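Local coordinates for phosphotriesterase family protein (Listeria monocytogenes serotype 4b str. H7858, PDB 3PNZ) that probably hydrolyses phosphorylated sugar lactones at a two-zinc centre in an amidohydrolase-type barrel, at residues D38-D43 and T273-Y279. Sequence-based numbering, arbitrary orientation.
Sequences DDLLLD and TARKTYY. With PO4 (phosphate ion), chain L.
The carboxylate of Asp39 is gripped by Thr277 and Arg275, two residues of 273-279. Asp39 OD1 takes the backbone N-H of Thr277 on its syn lone pair, with 2.9 Å between OD1 and Thr277 N. Asp39 OD2 likewise offers its syn lone pair to Thr277 OG1, 2.7 Å away, and on its anti side, 26° out of the carboxylate plane, it accepts Arg275 NH1 at 3.0 Å, so both oxygens are engaged and the group cannot easily turn. The salt bridge lies close to the guanidinium plane, but the carboxylate is twisted 46° against it. The backbones bond as well: Asp39 O receives Lys276 N at 2.9 Å. A water ties the two segments, donating to both Leu40 O and Ala274 O.

The two segments are loops of a metal-dependent TIM barrel of the phosphotriesterase family. Residues 273-279 follow strand 267-269 directly after the zinc ligand Asp272, and the side chain of Ala274 is about 6 Å from a zinc ion. The contact thus joins the loop before helix 45-57 to a loop that passes the zinc site.

Lys276 runs past Asp39 and bends at its last torsion (chi4 78°), which carries NZ among the oxygens of 38-43. Lys276 NZ donates to Leu41 O (2.7 Å) in the carbonyl plane and to Asp38 O, whose other face receives Leu41 N. Asp38 OD2 is met from above its carboxylate plane, and a weak bond to Asp43 OD1 extends the salt-bridge network.

On Arg275, Leu40 CD2 sits over the centre of one guanidinium face, 3.9 Å above it. Edge-on, Arg275 NE donates to O1 of a phosphate ion (3.0 Å), probably from the crystallisation liquor; Tyr278 OH holds its O3, with Lys242, Lys244 and Tyr245 also bonded to the ion. Leu42 packs CD1 against Tyr279 CE1, while that tyrosine's hydroxyl is hydrogen-bonded to His24 O.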
ATOM      1  N   ASP A  38       9.302  18.839  -5.019  1.00 28.70           N
ATOM      2  CA  ASP A  38      10.319  18.244  -4.153  1.00 28.26           C
ATOM      3  C   ASP A  38       9.776  17.555  -2.900  1.00 26.94           C
ATOM      4  O   ASP A  38      10.374  16.603  -2.406  1.00 26.71           O
ATOM      5  CB  ASP A  38      11.349  19.293  -3.738  1.00 30.47           C
ATOM      6  CG  ASP A  38      12.569  18.675  -3.086  1.00 33.43           C
ATOM      7  OD1 ASP A  38      13.378  18.060  -3.818  1.00 39.00           O
ATOM      8  OD2 ASP A  38      12.725  18.801  -1.848  1.00 34.39           O
ATOM      9  N   ASP A  39       8.661  18.048  -2.369  1.00 24.79           N
ATOM     10  CA  ASP A  39       8.111  17.484  -1.138  1.00 24.02           C
ATOM     11  C   ASP A  39       7.663  16.030  -1.325  1.00 22.23           C
ATOM     12  O   ASP A  39       7.559  15.283  -0.355  1.00 22.46           O
ATOM     13  CB  ASP A  39       6.943  18.334  -0.623  1.00 25.19           C
ATOM     14  CG  ASP A  39       6.559  18.000   0.808  1.00 23.15           C
ATOM     15  OD1 ASP A  39       7.450  17.644   1.615  1.00 22.58           O
ATOM     16  OD2 ASP A  39       5.356  18.115   1.138  1.00 24.00           O
ATOM     17  N   LEU A  40       7.412  15.633  -2.568  1.00 23.34           N
ATOM     18  CA  LEU A  40       6.962  14.268  -2.855  1.00 22.42           C
ATOM     19  C   LEU A  40       8.115  13.343  -3.221  1.00 23.79           C
ATOM     20  O   LEU A  40       7.899  12.220  -3.672  1.00 25.55           O
ATOM     21  CB  LEU A  40       5.924  14.273  -3.972  1.00 22.92           C
ATOM     22  CG  LEU A  40       4.539  14.769  -3.536  1.00 24.23           C
ATOM     23  CD1 LEU A  40       3.717  15.167  -4.751  1.00 29.68           C
ATOM     24  CD2 LEU A  40       3.821  13.691  -2.712  1.00 22.71           C
ATOM     25  N   LEU A  41       9.339  13.817  -3.026  1.00 22.97           N
ATOM     26  CA  LEU A  41      10.507  12.974  -3.236  1.00 22.71           C
ATOM     27  C   LEU A  41      11.124  12.589  -1.894  1.00 25.02           C
ATOM     28  O   LEU A  41      11.672  13.434  -1.182  1.00 25.76           O
ATOM     29  CB  LEU A  41      11.538  13.687  -4.113  1.00 23.58           C
ATOM     30  CG  LEU A  41      11.013  14.405  -5.356  1.00 25.37           C
ATOM     31  CD1 LEU A  41      12.174  15.054  -6.118  1.00 25.52           C
ATOM     32  CD2 LEU A  41      10.224  13.476  -6.261  1.00 23.27           C
ATOM     33  N   LEU A  42      11.020  11.313  -1.530  1.00 23.47           N
ATOM     34  CA  LEU A  42      11.675  10.826  -0.329  1.00 21.69           C
ATOM     35  C   LEU A  42      13.054  10.330  -0.749  1.00 27.87           C
ATOM     36  O   LEU A  42      13.248   9.146  -1.008  1.00 26.59           O
ATOM     37  CB  LEU A  42      10.866   9.701   0.318  1.00 23.52           C
ATOM     38  CG  LEU A  42       9.493  10.126   0.853  1.00 24.14           C
ATOM     39  CD1 LEU A  42       8.718   8.936   1.427  1.00 22.64           C
ATOM     40  CD2 LEU A  42       9.658  11.212   1.904  1.00 23.90           C
ATOM     41  N   ASP A  43      14.006  11.253  -0.824  1.00 25.47           N
ATOM     42  CA  ASP A  43      15.239  11.004  -1.559  1.00 26.37           C
ATOM     43  C   ASP A  43      16.495  10.984  -0.695  1.00 27.09           C
ATOM     44  O   ASP A  43      17.595  11.197  -1.206  1.00 29.29           O
ATOM     45  CB  ASP A  43      15.382  12.044  -2.672  1.00 26.26           C
ATOM     46  CG  ASP A  43      15.359  13.469  -2.145  1.00 30.12           C
ATOM     47  OD1 ASP A  43      15.275  13.660  -0.910  1.00 28.99           O
ATOM     48  OD2 ASP A  43      15.440  14.402  -2.970  1.00 36.38           O
ATOM     49  N   THR A 273       2.713   7.692   4.228  1.00 23.12           N
ATOM     50  CA  THR A 273       3.651   8.777   4.509  1.00 22.39           C
ATOM     51  C   THR A 273       4.524   9.055   3.290  1.00 25.66           C
ATOM     52  O   THR A 273       5.584   8.456   3.113  1.00 26.45           O
ATOM     53  CB  THR A 273       4.507   8.422   5.738  1.00 23.47           C
ATOM     54  OG1 THR A 273       3.665   7.846   6.745  1.00 24.57           O
ATOM     55  CG2 THR A 273       5.184   9.649   6.312  1.00 24.63           C
ATOM     56  N   ALA A 274       4.071   9.966   2.441  1.00 20.56           N
ATOM     57  CA  ALA A 274       4.653  10.095   1.112  1.00 21.87           C
ATOM     58  C   ALA A 274       5.391  11.405   0.883  1.00 22.72           C
ATOM     59  O   ALA A 274       5.846  11.665  -0.226  1.00 24.55           O
ATOM     60  CB  ALA A 274       3.572   9.914   0.052  1.00 24.16           C
ATOM     61  N   ARG A 275       5.501  12.223   1.924  1.00 22.82           N
ATOM     62  CA  ARG A 275       6.069  13.566   1.789  1.00 20.81           C
ATOM     63  C   ARG A 275       7.185  13.839   2.787  1.00 21.44           C
ATOM     64  O   ARG A 275       7.158  13.341   3.912  1.00 21.28           O
ATOM     65  CB  ARG A 275       4.972  14.621   1.993  1.00 22.35           C
ATOM     66  CG  ARG A 275       3.996  14.735   0.846  1.00 21.02           C
ATOM     67  CD  ARG A 275       2.907  15.756   1.170  1.00 21.98           C
ATOM     68  NE  ARG A 275       1.971  15.918   0.068  1.00 23.84           N
ATOM     69  CZ  ARG A 275       2.121  16.814  -0.898  1.00 25.88           C
ATOM     70  NH1 ARG A 275       3.181  17.613  -0.897  1.00 25.88           N
ATOM     71  NH2 ARG A 275       1.226  16.900  -1.871  1.00 27.26           N
ATOM     72  N   LYS A 276       8.149  14.667   2.383  1.00 21.95           N
ATOM     73  CA  LYS A 276       9.176  15.133   3.306  1.00 24.83           C
ATOM     74  C   LYS A 276       8.524  15.768   4.531  1.00 23.02           C
ATOM     75  O   LYS A 276       8.945  15.534   5.666  1.00 23.13           O
ATOM     76  CB  LYS A 276      10.099  16.152   2.628  1.00 23.43           C
ATOM     77  CG  LYS A 276      11.108  15.558   1.638  1.00 26.69           C
ATOM     78  CD  LYS A 276      12.141  16.618   1.235  1.00 28.79           C
ATOM     79  CE  LYS A 276      13.267  16.046   0.373  1.00 27.56           C
ATOM     80  NZ  LYS A 276      12.858  15.836  -1.043  1.00 25.51           N
ATOM     81  N   THR A 277       7.478  16.559   4.292  1.00 22.79           N
ATOM     82  CA  THR A 277       6.791  17.262   5.373  1.00 23.63           C
ATOM     83  C   THR A 277       5.990  16.323   6.272  1.00 23.61           C
ATOM     84  O   THR A 277       5.468  16.749   7.301  1.00 24.55           O
ATOM     85  CB  THR A 277       5.852  18.358   4.835  1.00 22.99           C
ATOM     86  OG1 THR A 277       4.990  17.801   3.836  1.00 22.82           O
ATOM     87  CG2 THR A 277       6.661  19.508   4.223  1.00 22.98           C
ATOM     88  N   TYR A 278       5.902  15.050   5.889  1.00 20.11           N
ATOM     89  CA  TYR A 278       5.225  14.057   6.712  1.00 22.45           C
ATOM     90  C   TYR A 278       6.217  13.270   7.570  1.00 21.83           C
ATOM     91  O   TYR A 278       5.858  12.739   8.623  1.00 23.00           O
ATOM     92  CB  TYR A 278       4.461  13.072   5.841  1.00 20.27           C
ATOM     93  CG  TYR A 278       3.205  13.595   5.177  1.00 22.72           C
ATOM     94  CD1 TYR A 278       2.688  14.853   5.480  1.00 25.88           C
ATOM     95  CD2 TYR A 278       2.538  12.822   4.234  1.00 23.74           C
ATOM     96  CE1 TYR A 278       1.530  15.320   4.860  1.00 24.13           C
ATOM     97  CE2 TYR A 278       1.382  13.277   3.612  1.00 23.31           C
ATOM     98  CZ  TYR A 278       0.884  14.526   3.930  1.00 24.40           C
ATOM     99  OH  TYR A 278      -0.266  14.978   3.315  1.00 24.33           O
ATOM    100  N   TYR A 279       7.458  13.170   7.102  1.00 21.50           N
ATOM    101  CA  TYR A 279       8.506  12.481   7.844  1.00 23.19           C
ATOM    102  C   TYR A 279       9.060  13.369   8.949  1.00 25.83           C
ATOM    103  O   TYR A 279       9.297  14.562   8.745  1.00 24.29           O
ATOM    104  CB  TYR A 279       9.630  12.054   6.900  1.00 22.37           C
ATOM    105  CG  TYR A 279       9.488  10.638   6.388  1.00 22.01           C
ATOM    106  CD1 TYR A 279       8.517  10.303   5.442  1.00 21.68           C
ATOM    107  CD2 TYR A 279      10.331   9.635   6.846  1.00 22.41           C
ATOM    108  CE1 TYR A 279       8.386   8.995   4.977  1.00 21.53           C
ATOM    109  CE2 TYR A 279      10.211   8.338   6.394  1.00 21.51           C
ATOM    110  CZ  TYR A 279       9.249   8.019   5.459  1.00 23.37           C
ATOM    111  OH  TYR A 279       9.155   6.713   5.033  1.00 22.96           O
TER
HETATM  112  P   PO4 L 336      -1.041  13.324   0.221  1.00 29.19           P
HETATM  113  O1  PO4 L 336      -0.757  14.773  -0.076  1.00 28.97           O
HETATM  114  O2  PO4 L 336       0.150  12.501  -0.219  1.00 31.08           O
HETATM  115  O3  PO4 L 336      -1.227  13.131   1.708  1.00 26.74           O
HETATM  116  O4  PO4 L 336      -2.272  12.856  -0.527  1.00 29.84           O
HETATM  117  O   HOH W   1       6.070  10.581  -2.592  1.00 26.23           O